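Local coordinates for protein protease Do-like 2, chloroplastic (Arabidopsis thaliana, PDB 4FLN) that performs, as a serine protease, the primary cleavage of the photodamaged D1 protein of photosystem II and rests as a hexamer locked by an internal PDZ ligand, at residues L440-G444 with L456-D462; T275-V279 with H307-G312; P60-L64 with P386-E391; D298-D304 with A337-R343. All blocks are in the same frame, centred on the assembly; numbering follows the deposited sequence.

Contacts 2 and 4 share the curled antiparallel sheet of the first PDZ domain, their centres about 10 Å apart. Strand 299-303 of contact 4 bonds to contact 2 through Val301 O and Val308 N, and probably through Ile300 O and Val279 N; their segments alternate along the chain. Both are nested inside the loop closed by contact 3, where a protease-domain loop meets helix 385-391 of the second PDZ domain, about 41 Å centre to centre from contact 4. Contact 1 comes last in sequence, in that second domain and about 27 Å from contact 3 between centres. Three contacts lie within individual PDZ domains, whereas contact 3 fastens a PDZ domain to the protease.

Contact 1. Residues L440-G444 with L456-D462; sequences LKFNG and LIDMCKD
In the second PDZ domain, Phe442, at the end of strand 437-442, packs against the last turn of helix 450-459 and the loop that follows it. CG stands anti to the backbone N (chi1 168°), which carries the ring out from the strand to Leu456, Ile457 and Cys460. Ile457 CD1 sits over one face, 4.2 Å from the Phe442 ring centroid and 26° off its normal, a CH-pi contact. The side-chain amide of the next residue, Asn443, lies over the opposite face, its CG displaced toward the rim. At the ring edge Cys460 SG makes a sulfur-aromatic contact, 5.2 Å from the Phe442 centroid, while Leu456 CB runs past CD2 of Phe442 at 3.9 Å. Asn443 reaches the same sulfur, with ND2 3.4 Å from Cys460 SG. Its polar grip lies with the neighbouring strand: OD1 accepts from Val466 N, and ND2 gives a weak bond to Tyr464 O. A weak bond from Asp462 N to Cys460 SG, 3.5 Å, draws the post-helix loop round the sulfur. Replacing Phe442 by an alanine would probably open a gap between the Ile457 methyl and the Asn443 amide and take away the ring that Leu456, Ile457 and Cys460 pack against. Asn443 and Gly444 have the backbone angles of a type I' turn, which leads from strand 437-442 into 445-446. On its other side strand 437-442 pairs with 464-469, where Leu440 and Lys441 form a classic beta bulge opposite Glu468 and Phe467 meets the Phe442 ring edge-to-face.

Contact 2. Residues T275-V279 with H307-G312; sequences TNEGV and HVGCEG
Glu277 turns its CG anti to the carbonyl carbon (chi1 -83°) and then runs extended, so its carboxylate arrives at His307, whose own CG also lies beside its backbone N. The two groups are skewed, their planes 47° apart: Glu277 OE1 stands over one face of the imidazole, offset toward the rim, while Glu277 OE2 is 3.2 Å from His307 CB. No hydrogen bond joins them; a carboxylate over the face would probably be better tolerated if the ring carried a positive charge. The bond that does tie the loops is between backbones, where Gly278 N donates to Val308 O at 2.6 Å, with an N-H...O angle of 153°. The backbone angles of Gly278 would push a CB against the carbonyl oxygen of Glu277, so a residue without a side chain is what fits this backbone comfortably. On the buried side Val279 CG1 lies alongside the 309-312 backbone, 3.6 Å from Glu311 O, and touches Val308 CG1 at 4.2 Å. Toward the other end of the contact Cys310 SG faces Asn276 CB. Another subunit borders this edge: Glu311 OE2 makes a salt bridge with Lys109 of the second subunit, and Asn276 packs on Arg108 of that second subunit. The arrangement belongs to the curled antiparallel sheet of a PDZ domain, here the first of the two, with the loop entering strand 279-284 laid against the loop leaving strand 306-307, and strand 299-303 bonded to the latter and probably to the former as well.

Contact 3. Residues P60-L64 with P386-E391; sequences PDYSL and PLIEEE
Glu390 OE2 takes two backbone N-H groups of the 60-64 loop, those of Tyr62 and Ser63, each nitrogen 3.0 Å from that oxygen. Tyr62 N uses the syn lone pair of OE2, with an angle at the hydrogen of 131°; Ser63 N comes from above the carboxylate plane and is straighter, at 153°. The Glu390 side chain leaves the helix fully extended, so its carboxylate spans the gap to the loop. The same Glu390 OE2 lies in the plane of the Tyr62 ring, at its edge, the carboxylate almost perpendicular to the ring. Over one ring face Pro386 CB makes a CH-pi contact, 3.5 Å from the Tyr62 centroid and nearly on the normal. Leu387 CD1 packs against the Tyr62 backbone and lies 3.8 Å from Tyr62 CB. The loop joins the first two strands of the first protease barrel, the position of loop LA in the HtrA family, and is thus fastened to helix 385-391 of the second PDZ domain; Glu391 also packs on Arg70 of the third subunit. With two backbone N-H groups converging on one of its oxygens, the Glu390 carboxylate would probably tend to stay ionised.

Contact 4. Residues D298-D304 with A337-R343; sequences DVIVSFD and AEIGIIR
Arg343 grips Asp298 side-on, NE to OD1 at 3.2 Å and NH2 to OD2 at 2.7 Å, both oxygens met on their syn sides and close to the guanidinium plane. A bend at chi3 (-66°) turns the guanidinium back to the aspartate, whose OD2 also accepts from Lys295 N, while Arg343 NH2 reaches Val293 O. A leucine in place of Arg343 would probably leave the buried Asp298 carboxylate without its counter-charge and Val293 O without this donor. Next along, Val299 and Ile342 form a hydrogen-bonded antiparallel pair, Val299 N to Ile342 O at 3.1 Å and Ile342 N to Val299 O at 3.0 Å. The face carrying Ile300, Phe303, Ile339 and Ile341 is close-packed: Ile341 CD1 lies 3.5 Å from Ile300 CB, Ile300 CD1 meets Ile339 CG2, and the Phe303 ring rests obliquely on Ala337 CB and Ile339 CG1. These are neighbouring strands of the first PDZ domain's antiparallel sheet, interrupted by a classic beta bulge in which Val301 N and Ser302 N both donate to Gly340 O. Beyond the bulge the pairing slackens. Gly340 N bonds weakly to Ser302 O and to a water that Ser302 OG, where a CB on Gly340 would collide, also binds, at 2.6 Å. Farther on, Asp304 N donates almost straight to Glu338 O (2.7 Å), and Asp304 OD1 accepts from Glu338 N and from a second water, while its OD2 forms a salt bridge with Lys331.

Contact 1. Residues L440-G444 with L456-D462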
loop_
_atom_site.group_PDB
_atom_site.type_symbol
_atom_site.label_atom_id
_atom_site.label_comp_id
_atom_site.label_asym_id
_atom_site.label_seq_id
_atom_site.Cartn_x
_atom_site.Cartn_y
_atom_site.Cartn_z
ATOM N N LEU B 440 8.711 17.727 -36.273
ATOM C CA LEU B 440 7.808 17.965 -37.394
ATOM C C LEU B 440 8.567 18.305 -38.669
ATOM O O LEU B 440 8.455 17.612 -39.669
ATOM C CB LEU B 440 6.815 19.070 -37.048
ATOM C CG LEU B 440 6.035 18.747 -35.772
ATOM C CD1 LEU B 440 5.036 19.841 -35.446
ATOM C CD2 LEU B 440 5.345 17.382 -35.890
ATOM N N LYS B 441 9.319 19.393 -38.637
ATOM C CA LYS B 441 10.065 19.820 -39.808
ATOM C C LYS B 441 11.569 19.772 -39.594
ATOM O O LYS B 441 12.065 19.865 -38.470
ATOM C CB LYS B 441 9.647 21.232 -40.230
ATOM C CG LYS B 441 8.147 21.407 -40.349
ATOM C CD LYS B 441 7.773 22.700 -41.050
ATOM C CE LYS B 441 6.284 22.982 -40.884
ATOM N NZ LYS B 441 5.746 23.900 -41.927
ATOM N N PHE B 442 12.278 19.604 -40.701
ATOM C CA PHE B 442 13.718 19.783 -40.751
ATOM C C PHE B 442 14.021 20.747 -41.887
ATOM O O PHE B 442 13.663 20.490 -43.042
ATOM C CB PHE B 442 14.431 18.453 -40.990
ATOM C CG PHE B 442 15.884 18.605 -41.331
ATOM C CD1 PHE B 442 16.853 18.544 -40.343
ATOM C CD2 PHE B 442 16.284 18.820 -42.642
ATOM C CE1 PHE B 442 18.192 18.688 -40.657
ATOM C CE2 PHE B 442 17.625 18.966 -42.963
ATOM C CZ PHE B 442 18.579 18.897 -41.970
ATOM N N ASN B 443 14.666 21.859 -41.552
ATOM C CA ASN B 443 14.989 22.888 -42.536
ATOM C C ASN B 443 13.796 23.225 -43.430
ATOM O O ASN B 443 13.940 23.395 -44.642
ATOM C CB ASN B 443 16.209 22.482 -43.364
ATOM C CG ASN B 443 17.491 22.492 -42.549
ATOM O OD1 ASN B 443 17.463 22.635 -41.323
ATOM N ND2 ASN B 443 18.624 22.343 -43.225
ATOM N N GLY B 444 12.619 23.306 -42.815
ATOM C CA GLY B 444 11.403 23.689 -43.509
ATOM C C GLY B 444 10.574 22.517 -44.005
ATOM O O GLY B 444 9.393 22.674 -44.314
ATOM N N LEU B 456 17.444 13.408 -45.271
ATOM C CA LEU B 456 17.534 14.857 -45.319
ATOM C C LEU B 456 18.806 15.343 -44.639
ATOM O O LEU B 456 19.445 16.280 -45.105
ATOM C CB LEU B 456 16.283 15.499 -44.714
ATOM C CG LEU B 456 15.019 15.286 -45.556
ATOM C CD1 LEU B 456 13.785 15.883 -44.905
ATOM C CD2 LEU B 456 15.219 15.877 -46.932
ATOM N N ILE B 457 19.183 14.695 -43.545
ATOM C CA ILE B 457 20.428 15.032 -42.869
ATOM C C ILE B 457 21.600 14.852 -43.820
ATOM O O ILE B 457 22.453 15.733 -43.939
ATOM C CB ILE B 457 20.672 14.152 -41.634
ATOM C CG1 ILE B 457 19.956 14.723 -40.415
ATOM C CG2 ILE B 457 22.155 14.072 -41.332
ATOM C CD1 ILE B 457 18.491 14.935 -40.609
ATOM N N ASP B 458 21.635 13.711 -44.502
ATOM C CA ASP B 458 22.744 13.389 -45.397
ATOM C C ASP B 458 22.807 14.291 -46.639
ATOM O O ASP B 458 23.887 14.586 -47.146
ATOM C CB ASP B 458 22.696 11.916 -45.812
ATOM C CG ASP B 458 22.750 10.966 -44.625
ATOM O OD1 ASP B 458 23.127 11.405 -43.515
ATOM O OD2 ASP B 458 22.419 9.775 -44.807
ATOM N N MET B 459 21.654 14.727 -47.125
ATOM C CA MET B 459 21.616 15.630 -48.267
ATOM C C MET B 459 21.845 17.080 -47.864
ATOM O O MET B 459 21.932 17.951 -48.723
ATOM C CB MET B 459 20.282 15.513 -49.003
ATOM C CG MET B 459 20.085 14.185 -49.688
ATOM S SD MET B 459 21.394 13.876 -50.891
ATOM C CE MET B 459 21.134 12.138 -51.254
ATOM N N CYS B 460 21.940 17.352 -46.566
ATOM C CA CYS B 460 22.008 18.738 -46.112
ATOM C C CYS B 460 23.406 19.324 -46.261
ATOM O O CYS B 460 24.366 18.844 -45.656
ATOM C CB CYS B 460 21.550 18.860 -44.653
ATOM S SG CYS B 460 21.447 20.574 -44.036
ATOM N N LYS B 461 23.510 20.346 -47.100
ATOM C CA LYS B 461 24.735 21.123 -47.223
ATOM C C LYS B 461 24.651 22.469 -46.495
ATOM O O LYS B 461 25.598 23.257 -46.536
ATOM C CB LYS B 461 25.124 21.299 -48.700
ATOM C CG LYS B 461 24.424 20.310 -49.640
ATOM C CD LYS B 461 25.178 20.070 -50.945
ATOM C CE LYS B 461 26.410 19.209 -50.713
ATOM N NZ LYS B 461 26.108 18.061 -49.807
ATOM N N ASP B 462 23.519 22.731 -45.839
ATOM C CA ASP B 462 23.219 24.080 -45.345
ATOM C C ASP B 462 24.002 24.493 -44.122
ATOM O O ASP B 462 24.665 23.681 -43.482
ATOM C CB ASP B 462 21.741 24.205 -45.000
ATOM C CG ASP B 462 20.888 24.458 -46.209
ATOM O OD1 ASP B 462 21.365 25.184 -47.115
ATOM O OD2 ASP B 462 19.747 23.930 -46.248
#

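Contact 2. Residues T275-V279 with H307-G312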
loop_
_atom_site.group_PDB
_atom_site.type_symbol
_atom_site.label_atom_id
_atom_site.label_comp_id
_atom_site.label_asym_id
_atom_site.label_seq_id
_atom_site.Cartn_x
_atom_site.Cartn_y
_atom_site.Cartn_z
ATOM N N THR B 275 -36.314 -1.215 -40.680
ATOM C CA THR B 275 -36.296 -2.222 -39.616
ATOM C C THR B 275 -35.179 -1.985 -38.610
ATOM O O THR B 275 -34.832 -0.839 -38.312
ATOM C CB THR B 275 -36.136 -3.646 -40.181
ATOM O OG1 THR B 275 -34.991 -3.693 -41.043
ATOM C CG2 THR B 275 -37.379 -4.057 -40.963
ATOM N N ASN B 276 -34.594 -3.070 -38.110
ATOM C CA ASN B 276 -33.436 -2.950 -37.240
ATOM C C ASN B 276 -32.217 -3.585 -37.891
ATOM O O ASN B 276 -32.021 -4.799 -37.817
ATOM C CB ASN B 276 -33.729 -3.631 -35.900
ATOM C CG ASN B 276 -34.401 -4.985 -36.070
ATOM O OD1 ASN B 276 -34.595 -5.451 -37.193
ATOM N ND2 ASN B 276 -34.757 -5.623 -34.957
ATOM N N GLU B 277 -31.364 -2.743 -38.465
ATOM C CA GLU B 277 -30.173 -3.205 -39.160
ATOM C C GLU B 277 -29.178 -2.069 -39.308
ATOM O O GLU B 277 -29.545 -0.895 -39.298
ATOM C CB GLU B 277 -30.530 -3.735 -40.550
ATOM C CG GLU B 277 -31.010 -5.177 -40.583
ATOM C CD GLU B 277 -31.010 -5.758 -41.981
ATOM O OE1 GLU B 277 -30.718 -5.002 -42.933
ATOM O OE2 GLU B 277 -31.297 -6.968 -42.129
ATOM N N GLY B 278 -27.915 -2.421 -39.476
ATOM C CA GLY B 278 -26.929 -1.434 -39.846
ATOM C C GLY B 278 -26.161 -0.750 -38.746
ATOM O O GLY B 278 -26.660 -0.483 -37.655
ATOM N N VAL B 279 -24.923 -0.432 -39.075
ATOM C CA VAL B 279 -24.069 0.347 -38.211
ATOM C C VAL B 279 -23.611 1.571 -39.013
ATOM O O VAL B 279 -23.381 1.474 -40.217
ATOM C CB VAL B 279 -22.889 -0.510 -37.726
ATOM C CG1 VAL B 279 -23.402 -1.611 -36.840
ATOM C CG2 VAL B 279 -22.160 -1.127 -38.896
ATOM N N HIS B 307 -26.724 -10.049 -43.493
ATOM C CA HIS B 307 -27.243 -8.799 -42.954
ATOM C C HIS B 307 -26.627 -8.448 -41.608
ATOM O O HIS B 307 -26.398 -9.318 -40.773
ATOM C CB HIS B 307 -28.771 -8.842 -42.856
ATOM C CG HIS B 307 -29.462 -8.703 -44.178
ATOM N ND1 HIS B 307 -29.008 -7.857 -45.168
ATOM C CD2 HIS B 307 -30.567 -9.306 -44.675
ATOM C CE1 HIS B 307 -29.806 -7.942 -46.216
ATOM N NE2 HIS B 307 -30.760 -8.815 -45.944
ATOM N N VAL B 308 -26.379 -7.158 -41.409
ATOM C CA VAL B 308 -25.745 -6.636 -40.200
ATOM C C VAL B 308 -26.769 -5.878 -39.369
ATOM O O VAL B 308 -27.421 -4.959 -39.883
ATOM C CB VAL B 308 -24.590 -5.679 -40.579
ATOM C CG1 VAL B 308 -24.280 -4.741 -39.462
ATOM C CG2 VAL B 308 -23.353 -6.461 -40.981
ATOM N N GLY B 309 -26.905 -6.247 -38.092
ATOM C CA GLY B 309 -27.921 -5.660 -37.220
ATOM C C GLY B 309 -27.655 -4.287 -36.600
ATOM O O GLY B 309 -26.636 -3.655 -36.867
ATOM N N CYS B 310 -28.588 -3.831 -35.768
ATOM C CA CYS B 310 -28.427 -2.619 -34.953
ATOM C C CYS B 310 -27.053 -2.564 -34.259
ATOM O O CYS B 310 -26.273 -1.621 -34.443
ATOM C CB CYS B 310 -29.550 -2.522 -33.898
ATOM S SG CYS B 310 -31.142 -1.996 -34.558
ATOM N N GLU B 311 -26.783 -3.554 -33.418
ATOM C CA GLU B 311 -25.450 -3.727 -32.873
ATOM C C GLU B 311 -24.619 -4.317 -34.003
ATOM O O GLU B 311 -25.065 -4.379 -35.144
ATOM C CB GLU B 311 -25.482 -4.657 -31.662
ATOM C CG GLU B 311 -26.763 -4.543 -30.817
ATOM C CD GLU B 311 -26.926 -3.186 -30.133
ATOM O OE1 GLU B 311 -25.926 -2.444 -30.029
ATOM O OE2 GLU B 311 -28.055 -2.862 -29.696
ATOM N N GLY B 312 -23.406 -4.745 -33.723
ATOM C CA GLY B 312 -22.557 -5.164 -34.816
ATOM C C GLY B 312 -22.797 -6.552 -35.381
ATOM O O GLY B 312 -22.132 -6.946 -36.329
#

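Contact 3. Residues P60-L64 with P386-E391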
loop_
_atom_site.group_PDB
_atom_site.type_symbol
_atom_site.label_atom_id
_atom_site.label_comp_id
_atom_site.label_asym_id
_atom_site.label_seq_id
_atom_site.Cartn_x
_atom_site.Cartn_y
_atom_site.Cartn_z
ATOM N N PRO B 60 15.504 -6.004 -27.729
ATOM C CA PRO B 60 16.201 -4.720 -27.820
ATOM C C PRO B 60 15.667 -3.766 -26.766
ATOM O O PRO B 60 14.509 -3.882 -26.380
ATOM C CB PRO B 60 15.801 -4.222 -29.204
ATOM C CG PRO B 60 14.422 -4.739 -29.373
ATOM C CD PRO B 60 14.385 -6.085 -28.683
ATOM N N ASP B 61 16.490 -2.834 -26.311
ATOM C CA ASP B 61 16.021 -1.780 -25.430
ATOM C C ASP B 61 15.549 -0.647 -26.335
ATOM O O ASP B 61 16.280 -0.231 -27.224
ATOM C CB ASP B 61 17.174 -1.324 -24.532
ATOM C CG ASP B 61 16.798 -0.173 -23.608
ATOM O OD1 ASP B 61 16.561 -0.425 -22.408
ATOM O OD2 ASP B 61 16.764 0.991 -24.069
ATOM N N TYR B 62 14.325 -0.164 -26.152
ATOM C CA TYR B 62 13.827 0.935 -26.989
ATOM C C TYR B 62 14.288 2.314 -26.519
ATOM O O TYR B 62 14.545 3.215 -27.329
ATOM C CB TYR B 62 12.305 0.868 -27.127
ATOM C CG TYR B 62 11.864 -0.453 -27.692
ATOM C CD1 TYR B 62 11.635 -0.611 -29.051
ATOM C CD2 TYR B 62 11.722 -1.561 -26.871
ATOM C CE1 TYR B 62 11.253 -1.829 -29.572
ATOM C CE2 TYR B 62 11.341 -2.781 -27.381
ATOM C CZ TYR B 62 11.110 -2.910 -28.730
ATOM O OH TYR B 62 10.726 -4.128 -29.228
ATOM N N SER B 63 14.385 2.461 -25.202
ATOM C CA SER B 63 14.846 3.693 -24.589
ATOM C C SER B 63 16.234 4.030 -25.103
ATOM O O SER B 63 16.510 5.169 -25.475
ATOM C CB SER B 63 14.856 3.542 -23.071
ATOM O OG SER B 63 13.567 3.191 -22.593
ATOM N N LEU B 64 17.104 3.026 -25.132
ATOM C CA LEU B 64 18.437 3.174 -25.708
ATOM C C LEU B 64 18.606 2.153 -26.842
ATOM O O LEU B 64 19.062 1.035 -26.599
ATOM C CB LEU B 64 19.502 2.930 -24.633
ATOM C CG LEU B 64 19.310 3.558 -23.246
ATOM C CD1 LEU B 64 20.079 2.774 -22.185
ATOM C CD2 LEU B 64 19.712 5.026 -23.233
ATOM N N PRO B 386 6.115 -0.277 -27.404
ATOM C CA PRO B 386 7.178 -0.747 -26.507
ATOM C C PRO B 386 7.977 0.403 -25.896
ATOM O O PRO B 386 8.262 0.359 -24.699
ATOM C CB PRO B 386 8.074 -1.560 -27.431
ATOM C CG PRO B 386 7.170 -2.040 -28.499
ATOM C CD PRO B 386 6.163 -0.947 -28.712
ATOM N N LEU B 387 8.328 1.412 -26.694
ATOM C CA LEU B 387 9.062 2.566 -26.166
ATOM C C LEU B 387 8.276 3.255 -25.048
ATOM O O LEU B 387 8.804 3.527 -23.973
ATOM C CB LEU B 387 9.397 3.569 -27.281
ATOM C CG LEU B 387 10.172 4.823 -26.859
ATOM C CD1 LEU B 387 11.347 4.418 -26.003
ATOM C CD2 LEU B 387 10.648 5.606 -28.079
ATOM N N ILE B 388 7.011 3.540 -25.329
ATOM C CA ILE B 388 6.085 4.060 -24.340
ATOM C C ILE B 388 6.060 3.159 -23.103
ATOM O O ILE B 388 6.286 3.624 -21.988
ATOM C CB ILE B 388 4.665 4.179 -24.943
ATOM C CG1 ILE B 388 4.680 5.131 -26.141
ATOM C CG2 ILE B 388 3.660 4.635 -23.896
ATOM C CD1 ILE B 388 3.356 5.288 -26.817
ATOM N N GLU B 389 5.810 1.866 -23.299
ATOM C CA GLU B 389 5.782 0.926 -22.179
ATOM C C GLU B 389 7.024 1.059 -21.286
ATOM O O GLU B 389 6.928 1.121 -20.062
ATOM C CB GLU B 389 5.650 -0.514 -22.684
ATOM C CG GLU B 389 4.395 -1.248 -22.219
ATOM C CD GLU B 389 3.134 -0.818 -22.971
ATOM O OE1 GLU B 389 2.721 0.359 -22.844
ATOM O OE2 GLU B 389 2.554 -1.663 -23.690
ATOM N N GLU B 390 8.190 1.118 -21.910
ATOM C CA GLU B 390 9.446 1.104 -21.187
ATOM C C GLU B 390 9.766 2.425 -20.484
ATOM O O GLU B 390 10.411 2.432 -19.435
ATOM C CB GLU B 390 10.572 0.736 -22.149
ATOM C CG GLU B 390 11.913 0.550 -21.489
ATOM C CD GLU B 390 13.014 0.353 -22.497
ATOM O OE1 GLU B 390 14.172 0.165 -22.079
ATOM O OE2 GLU B 390 12.722 0.392 -23.710
ATOM N N GLU B 391 9.323 3.539 -21.065
ATOM C CA GLU B 391 9.551 4.864 -20.481
ATOM C C GLU B 391 8.469 5.161 -19.435
ATOM O O GLU B 391 8.541 6.146 -18.697
ATOM C CB GLU B 391 9.548 5.936 -21.581
ATOM C CG GLU B 391 10.731 6.903 -21.545
ATOM C CD GLU B 391 11.836 6.531 -22.522
ATOM O OE1 GLU B 391 11.878 7.103 -23.633
ATOM O OE2 GLU B 391 12.671 5.675 -22.179
#

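Contact 4. Residues D298-D304 with A337-R343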
loop_
_atom_site.group_PDB
_atom_site.type_symbol
_atom_site.label_atom_id
_atom_site.label_comp_id
_atom_site.label_asym_id
_atom_site.label_seq_id
_atom_site.Cartn_x
_atom_site.Cartn_y
_atom_site.Cartn_z
ATOM N N ASP B 298 -22.413 6.765 -44.130
ATOM C CA ASP B 298 -22.809 5.492 -44.713
ATOM C C ASP B 298 -23.254 4.516 -43.623
ATOM O O ASP B 298 -22.660 4.441 -42.543
ATOM C CB ASP B 298 -21.657 4.888 -45.519
ATOM C CG ASP B 298 -21.412 5.621 -46.831
ATOM O OD1 ASP B 298 -22.068 6.661 -47.072
ATOM O OD2 ASP B 298 -20.558 5.156 -47.621
ATOM N N VAL B 299 -24.308 3.770 -43.905
ATOM C CA VAL B 299 -24.737 2.753 -42.975
ATOM C C VAL B 299 -24.464 1.414 -43.604
ATOM O O VAL B 299 -25.158 1.034 -44.536
ATOM C CB VAL B 299 -26.240 2.843 -42.731
ATOM C CG1 VAL B 299 -26.681 1.747 -41.755
ATOM C CG2 VAL B 299 -26.613 4.242 -42.225
ATOM N N ILE B 300 -23.469 0.676 -43.119
ATOM C CA ILE B 300 -23.288 -0.633 -43.720
ATOM C C ILE B 300 -24.429 -1.536 -43.257
ATOM O O ILE B 300 -24.814 -1.551 -42.086
ATOM C CB ILE B 300 -21.868 -1.300 -43.565
ATOM C CG1 ILE B 300 -21.926 -2.494 -42.627
ATOM C CG2 ILE B 300 -20.730 -0.306 -43.240
ATOM C CD1 ILE B 300 -21.351 -3.733 -43.249
ATOM N N VAL B 301 -24.965 -2.269 -44.219
ATOM C CA VAL B 301 -26.208 -3.009 -44.088
ATOM C C VAL B 301 -25.968 -4.519 -44.284
ATOM O O VAL B 301 -26.430 -5.346 -43.502
ATOM C CB VAL B 301 -27.304 -2.416 -44.999
ATOM C CG1 VAL B 301 -28.094 -3.507 -45.674
ATOM C CG2 VAL B 301 -28.208 -1.483 -44.180
ATOM N N SER B 302 -25.332 -4.882 -45.386
ATOM C CA SER B 302 -24.919 -6.262 -45.579
ATOM C C SER B 302 -23.408 -6.368 -45.748
ATOM O O SER B 302 -22.734 -5.383 -46.035
ATOM C CB SER B 302 -25.620 -6.862 -46.795
ATOM O OG SER B 302 -25.517 -6.002 -47.920
ATOM N N PHE B 303 -22.875 -7.563 -45.531
ATOM C CA PHE B 303 -21.482 -7.841 -45.827
ATOM C C PHE B 303 -21.426 -9.228 -46.444
ATOM O O PHE B 303 -21.793 -10.196 -45.785
ATOM C CB PHE B 303 -20.673 -7.779 -44.535
ATOM C CG PHE B 303 -19.215 -8.045 -44.707
ATOM C CD1 PHE B 303 -18.303 -7.008 -44.678
ATOM C CD2 PHE B 303 -18.749 -9.333 -44.878
ATOM C CE1 PHE B 303 -16.956 -7.252 -44.814
ATOM C CE2 PHE B 303 -17.397 -9.584 -45.025
ATOM C CZ PHE B 303 -16.499 -8.543 -44.991
ATOM N N ASP B 304 -20.965 -9.337 -47.689
ATOM C CA ASP B 304 -21.004 -10.611 -48.417
ATOM C C ASP B 304 -22.400 -11.236 -48.327
ATOM O O ASP B 304 -22.538 -12.448 -48.154
ATOM C CB ASP B 304 -19.958 -11.601 -47.881
ATOM C CG ASP B 304 -18.554 -11.379 -48.469
ATOM O OD1 ASP B 304 -18.413 -10.642 -49.473
ATOM O OD2 ASP B 304 -17.584 -11.963 -47.926
ATOM N N ALA B 337 -14.317 -7.739 -50.310
ATOM C CA ALA B 337 -15.630 -8.035 -49.737
ATOM C C ALA B 337 -16.691 -7.177 -50.407
ATOM O O ALA B 337 -16.460 -6.002 -50.672
ATOM C CB ALA B 337 -15.639 -7.783 -48.230
ATOM N N GLU B 338 -17.850 -7.763 -50.691
ATOM C CA GLU B 338 -18.983 -6.980 -51.160
ATOM C C GLU B 338 -19.765 -6.430 -49.976
ATOM O O GLU B 338 -20.086 -7.147 -49.039
ATOM C CB GLU B 338 -19.873 -7.810 -52.069
ATOM C CG GLU B 338 -19.139 -8.368 -53.276
ATOM C CD GLU B 338 -20.054 -9.104 -54.224
ATOM O OE1 GLU B 338 -19.543 -9.853 -55.087
ATOM O OE2 GLU B 338 -21.285 -8.927 -54.106
ATOM N N ILE B 339 -20.055 -5.139 -50.006
ATOM C CA ILE B 339 -20.702 -4.514 -48.870
ATOM C C ILE B 339 -21.948 -3.734 -49.280
ATOM O O ILE B 339 -21.881 -2.794 -50.070
ATOM C CB ILE B 339 -19.709 -3.617 -48.104
ATOM C CG1 ILE B 339 -18.533 -4.455 -47.592
ATOM C CG2 ILE B 339 -20.402 -2.901 -46.953
ATOM C CD1 ILE B 339 -17.458 -3.662 -46.874
ATOM N N GLY B 340 -23.090 -4.177 -48.773
ATOM C CA GLY B 340 -24.329 -3.438 -48.900
ATOM C C GLY B 340 -24.418 -2.202 -48.026
ATOM O O GLY B 340 -24.297 -2.272 -46.799
ATOM N N ILE B 341 -24.701 -1.073 -48.659
ATOM C CA ILE B 341 -24.654 0.213 -47.984
ATOM C C ILE B 341 -25.942 0.989 -48.177
ATOM O O ILE B 341 -26.663 0.793 -49.156
ATOM C CB ILE B 341 -23.430 1.037 -48.492
ATOM C CG1 ILE B 341 -22.431 1.207 -47.367
ATOM C CG2 ILE B 341 -23.828 2.380 -49.095
ATOM C CD1 ILE B 341 -21.981 -0.107 -46.810
ATOM N N ILE B 342 -26.246 1.851 -47.224
ATOM C CA ILE B 342 -27.269 2.863 -47.436
ATOM C C ILE B 342 -26.577 4.209 -47.387
ATOM O O ILE B 342 -26.012 4.596 -46.357
ATOM C CB ILE B 342 -28.401 2.804 -46.389
ATOM C CG1 ILE B 342 -29.098 1.437 -46.436
ATOM C CG2 ILE B 342 -29.395 3.946 -46.616
ATOM C CD1 ILE B 342 -30.278 1.314 -45.501
ATOM N N ARG B 343 -26.592 4.897 -48.520
ATOM C CA ARG B 343 -25.995 6.216 -48.643
ATOM C C ARG B 343 -27.103 7.197 -48.983
ATOM O O ARG B 343 -27.962 6.897 -49.803
ATOM C CB ARG B 343 -24.909 6.217 -49.719
ATOM C CG ARG B 343 -24.303 7.585 -49.975
ATOM C CD ARG B 343 -23.130 7.485 -50.911
ATOM N NE ARG B 343 -22.036 6.753 -50.290
ATOM C CZ ARG B 343 -21.106 6.084 -50.956
ATOM N NH1 ARG B 343 -21.136 6.041 -52.282
ATOM N NH2 ARG B 343 -20.157 5.447 -50.287
HETATM O O HOH W 1 -23.605 -7.250 -49.189
HETATM O O HOH W 2 -16.802 -10.631 -51.534
#